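Local coordinates for VgrG protein (Vibrio cholerae O1 biovar el tor, PDB 4GQK), which probably cross-links actin through its actin cross-linking domain, an effector region of a VgrG protein that binds ADP, at residues A[25-30]-A[362-367]. Sequence-based numbering, arbitrary orientation.
Sequences IGIENE and YLPKTE. With ADP (adenosine-5'-diphosphate), chain B.
Ile-25 lies against the aromatic ring of Tyr-362: its CD1 methyl stands over one face, 4.0 Å from the ring centroid and only 13° off the normal, a CH-pi contact. Its other branch, CG2, comes 3.7 Å from Tyr-362 CD1. The beta-branched residue thus sets one methyl over the face and the other beyond the CD1-CE1 rim, raised to the same side. The tyrosine hydroxyl makes a hydrogen bond to Met-98 O, so the ring can pack here while its polar end is satisfied.

Ile-27 is the middle of the contact. Its chi1 of 64° places CG1 between the backbone N and the carbonyl carbon, and the extended chi2 (159°) carries CD1 on to the loop. There CD1 lies in van der Waals contact with Tyr-362 O at 3.6 Å and meets the CD corner of Pro-364, 3.7 Å from that carbon. Ile-27 CG2 goes to Leu-363, 3.8 Å from its CD2, as these two side chains pass antiparallel, flank against flank. Leu-363 CD1 makes just a loose van der Waals contact with Glu-28 O (4.1 Å). Apolar packing of Ile-25 and Ile-27 on Tyr-362, Leu-363 and Pro-364 joins the segments. The rigid, puckered proline ring offers CD to the isoleucine and CG to the side chain of Asn-29.

The reverse side of the strand belongs to the nucleotide. Gly-26, with no side chain, leaves the ribose close to the backbone, Gly-26 C being 3.1 Å from ADP O3'. The same O3' makes a weak hydrogen bond to Ile-27 O, and Glu-28 points away from the loop, its OE2 3.5 Å from ADP C5'.

Strand 24-32 runs antiparallel to both 85-97 and 167-180. Met-111 of helix 101-124 touches Ile-27, Asn-29 and Pro-364, and Val-104 touches Tyr-362, placing the C-terminal loop among strand and helix, with ADP across the strand.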
ATOM      1  N   ILE A  25       0.299  -5.704  10.015  1.00 15.48           N
ATOM      2  CA  ILE A  25       1.283  -5.686   8.935  1.00 14.95           C
ATOM      3  C   ILE A  25       0.842  -6.481   7.700  1.00 17.66           C
ATOM      4  O   ILE A  25       0.322  -7.585   7.812  1.00 16.50           O
ATOM      5  CB  ILE A  25       2.731  -6.038   9.399  1.00 17.85           C
ATOM      6  CG1 ILE A  25       3.791  -5.745   8.305  1.00 17.42           C
ATOM      7  CG2 ILE A  25       2.848  -7.471   9.950  1.00 17.26           C
ATOM      8  CD1 ILE A  25       5.020  -5.094   8.789  1.00 18.67           C
ATOM      9  N   GLY A  26       1.071  -5.887   6.539  1.00 13.59           N
ATOM     10  CA  GLY A  26       0.842  -6.492   5.242  1.00 12.24           C
ATOM     11  C   GLY A  26       2.112  -6.375   4.437  1.00 14.45           C
ATOM     12  O   GLY A  26       2.886  -5.447   4.650  1.00 14.65           O
ATOM     13  N   ILE A  27       2.357  -7.319   3.544  1.00 11.67           N
ATOM     14  CA  ILE A  27       3.549  -7.331   2.687  1.00 11.57           C
ATOM     15  C   ILE A  27       3.167  -7.515   1.229  1.00 17.05           C
ATOM     16  O   ILE A  27       2.180  -8.182   0.930  1.00 15.79           O
ATOM     17  CB  ILE A  27       4.656  -8.329   3.143  1.00 14.66           C
ATOM     18  CG1 ILE A  27       4.190  -9.801   3.066  1.00 14.43           C
ATOM     19  CG2 ILE A  27       5.180  -7.976   4.552  1.00 16.41           C
ATOM     20  CD1 ILE A  27       5.318 -10.867   2.991  1.00 16.56           C
ATOM     21  N   GLU A  28       3.953  -6.902   0.339  1.00 15.66           N
ATOM     22  CA  GLU A  28       3.810  -6.921  -1.107  1.00 16.30           C
ATOM     23  C   GLU A  28       5.131  -7.430  -1.641  1.00 21.93           C
ATOM     24  O   GLU A  28       6.201  -7.052  -1.140  1.00 20.53           O
ATOM     25  CB  GLU A  28       3.500  -5.521  -1.659  1.00 17.85           C
ATOM     26  CG  GLU A  28       2.102  -5.005  -1.346  1.00 33.54           C
ATOM     27  CD  GLU A  28       1.862  -3.562  -1.772  1.00 69.17           C
ATOM     28  OE1 GLU A  28       2.454  -2.641  -1.157  1.00 61.32           O
ATOM     29  OE2 GLU A  28       1.062  -3.356  -2.714  1.00 68.28           O
ATOM     30  N   ASN A  29       5.065  -8.314  -2.631  1.00 20.89           N
ATOM     31  CA  ASN A  29       6.257  -8.961  -3.164  1.00 21.32           C
ATOM     32  C   ASN A  29       6.184  -9.234  -4.673  1.00 23.85           C
ATOM     33  O   ASN A  29       5.549 -10.200  -5.119  1.00 21.31           O
ATOM     34  CB  ASN A  29       6.475 -10.244  -2.364  1.00 27.92           C
ATOM     35  CG  ASN A  29       7.741 -10.995  -2.644  1.00 55.49           C
ATOM     36  OD1 ASN A  29       7.764 -12.221  -2.567  1.00 61.32           O
ATOM     37  ND2 ASN A  29       8.816 -10.289  -2.936  1.00 36.23           N
ATOM     38  N   GLU A  30       6.822  -8.362  -5.454  1.00 22.86           N
ATOM     39  CA  GLU A  30       6.851  -8.469  -6.918  1.00 24.19           C
ATOM     40  C   GLU A  30       7.883  -9.510  -7.368  1.00 28.09           C
ATOM     41  O   GLU A  30       9.045  -9.442  -6.976  1.00 28.15           O
ATOM     42  CB  GLU A  30       7.101  -7.104  -7.562  1.00 26.11           C
ATOM     43  CG  GLU A  30       6.656  -7.026  -9.014  1.00 35.91           C
ATOM     44  CD  GLU A  30       7.072  -5.773  -9.761  1.00 63.21           C
ATOM     45  OE1 GLU A  30       6.732  -5.666 -10.962  1.00 52.05           O
ATOM     46  OE2 GLU A  30       7.716  -4.889  -9.145  1.00 65.05           O
ATOM     47  N   TYR A 362       9.866  -9.528   8.293  1.00 16.36           N
ATOM     48  CA  TYR A 362       8.489  -9.812   7.845  1.00 14.72           C
ATOM     49  C   TYR A 362       8.456 -10.253   6.371  1.00 16.58           C
ATOM     50  O   TYR A 362       7.417 -10.681   5.866  1.00 14.04           O
ATOM     51  CB  TYR A 362       7.607  -8.554   8.017  1.00 14.46           C
ATOM     52  CG  TYR A 362       7.388  -8.149   9.456  1.00 14.99           C
ATOM     53  CD1 TYR A 362       6.322  -8.657  10.189  1.00 16.67           C
ATOM     54  CD2 TYR A 362       8.262  -7.274  10.096  1.00 15.59           C
ATOM     55  CE1 TYR A 362       6.127  -8.303  11.522  1.00 18.08           C
ATOM     56  CE2 TYR A 362       8.061  -6.890  11.423  1.00 16.35           C
ATOM     57  CZ  TYR A 362       6.994  -7.408  12.132  1.00 24.04           C
ATOM     58  OH  TYR A 362       6.798  -7.037  13.439  1.00 27.75           O
ATOM     59  N   LEU A 363       9.587 -10.121   5.682  1.00 13.89           N
ATOM     60  CA  LEU A 363       9.680 -10.389   4.253  1.00 14.25           C
ATOM     61  C   LEU A 363      10.344 -11.725   3.903  1.00 20.10           C
ATOM     62  O   LEU A 363      11.334 -12.109   4.538  1.00 19.65           O
ATOM     63  CB  LEU A 363      10.363  -9.204   3.517  1.00 13.75           C
ATOM     64  CG  LEU A 363       9.526  -7.928   3.183  1.00 17.65           C
ATOM     65  CD1 LEU A 363       8.486  -8.166   2.083  1.00 18.42           C
ATOM     66  CD2 LEU A 363       8.918  -7.273   4.406  1.00 15.75           C
ATOM     67  N   PRO A 364       9.795 -12.457   2.898  1.00 17.96           N
ATOM     68  CA  PRO A 364      10.431 -13.719   2.493  1.00 18.64           C
ATOM     69  C   PRO A 364      11.760 -13.465   1.786  1.00 26.92           C
ATOM     70  O   PRO A 364      11.908 -12.473   1.066  1.00 26.66           O
ATOM     71  CB  PRO A 364       9.410 -14.339   1.538  1.00 20.02           C
ATOM     72  CG  PRO A 364       8.648 -13.178   0.984  1.00 23.69           C
ATOM     73  CD  PRO A 364       8.625 -12.134   2.049  1.00 18.72           C
ATOM     74  N   LYS A 365      12.732 -14.345   1.994  1.00 27.07           N
ATOM     75  CA  LYS A 365      14.034 -14.182   1.339  1.00 29.04           C
ATOM     76  C   LYS A 365      14.356 -15.440   0.546  1.00 35.62           C
ATOM     77  O   LYS A 365      14.438 -16.508   1.151  1.00 35.71           O
ATOM     78  CB  LYS A 365      15.175 -13.857   2.345  1.00 31.67           C
ATOM     79  CG  LYS A 365      14.755 -13.173   3.659  1.00 51.89           C
ATOM     80  CD  LYS A 365      14.718 -14.175   4.837  1.00 63.65           C
ATOM     81  CE  LYS A 365      13.986 -13.702   6.081  1.00 60.23           C
ATOM     82  NZ  LYS A 365      13.944 -14.757   7.138  1.00 54.53           N
ATOM     83  N   THR A 366      14.505 -15.329  -0.796  1.00 35.18           N
ATOM     84  CA  THR A 366      14.848 -16.468  -1.666  1.00 36.48           C
ATOM     85  C   THR A 366      16.171 -17.079  -1.183  1.00 41.18           C
ATOM     86  O   THR A 366      17.170 -16.367  -1.059  1.00 40.56           O
ATOM     87  CB  THR A 366      14.934 -16.048  -3.152  1.00 49.71           C
ATOM     88  OG1 THR A 366      13.686 -15.501  -3.578  1.00 54.11           O
ATOM     89  CG2 THR A 366      15.324 -17.209  -4.070  1.00 47.35           C
ATOM     90  N   GLU A 367      16.137 -18.375  -0.869  1.00 38.79           N
ATOM     91  CA  GLU A 367      17.295 -19.130  -0.401  1.00 63.57           C
ATOM     92  C   GLU A 367      18.346 -19.365  -1.470  1.00 77.04           C
ATOM     93  O   GLU A 367      18.043 -19.841  -2.568  1.00 37.48           O
TER
HETATM   94  PB  ADP B 401      -2.498  -1.087  -4.083  1.00 61.24           P
HETATM   95  O1B ADP B 401      -3.985  -0.860  -4.230  1.00 60.75           O
HETATM   96  O2B ADP B 401      -2.048  -1.922  -5.306  1.00 62.76           O
HETATM   97  O3B ADP B 401      -1.802   0.287  -4.105  1.00 62.72           O
HETATM   98  PA  ADP B 401      -3.156  -2.664  -1.769  1.00 60.76           P
HETATM   99  O1A ADP B 401      -4.477  -1.989  -1.693  1.00 61.25           O
HETATM  100  O2A ADP B 401      -3.395  -4.075  -2.356  1.00 61.07           O
HETATM  101  O3A ADP B 401      -2.151  -1.847  -2.714  1.00 60.49           O
HETATM  102  O5' ADP B 401      -2.540  -2.694  -0.304  1.00 51.38           O
HETATM  103  C5' ADP B 401      -1.382  -3.516  -0.201  1.00 42.36           C
HETATM  104  C4' ADP B 401      -1.061  -3.884   1.218  1.00 35.88           C
HETATM  105  O4' ADP B 401      -2.040  -3.371   2.148  1.00 32.30           O
HETATM  106  C3' ADP B 401      -0.923  -5.374   1.512  1.00 30.29           C
HETATM  107  O3' ADP B 401       0.380  -5.608   2.008  1.00 29.98           O
HETATM  108  C2' ADP B 401      -2.014  -5.626   2.547  1.00 29.01           C
HETATM  109  O2' ADP B 401      -1.724  -6.674   3.449  1.00 31.06           O
HETATM  110  C1' ADP B 401      -2.042  -4.279   3.219  1.00 26.87           C
HETATM  111  N9  ADP B 401      -3.093  -4.003   4.185  1.00 20.05           N
HETATM  112  C8  ADP B 401      -4.443  -4.032   3.990  1.00 17.51           C
HETATM  113  N7  ADP B 401      -5.139  -3.957   5.097  1.00 18.25           N
HETATM  114  C5  ADP B 401      -4.172  -3.837   6.088  1.00 17.30           C
HETATM  115  C6  ADP B 401      -4.266  -3.660   7.490  1.00 17.93           C
HETATM  116  N6  ADP B 401      -5.436  -3.648   8.171  1.00 14.96           N
HETATM  117  N1  ADP B 401      -3.105  -3.563   8.187  1.00 17.80           N
HETATM  118  C2  ADP B 401      -1.948  -3.658   7.526  1.00 15.73           C
HETATM  119  N3  ADP B 401      -1.753  -3.808   6.214  1.00 15.40           N
HETATM  120  C4  ADP B 401      -2.911  -3.876   5.539  1.00 17.14           C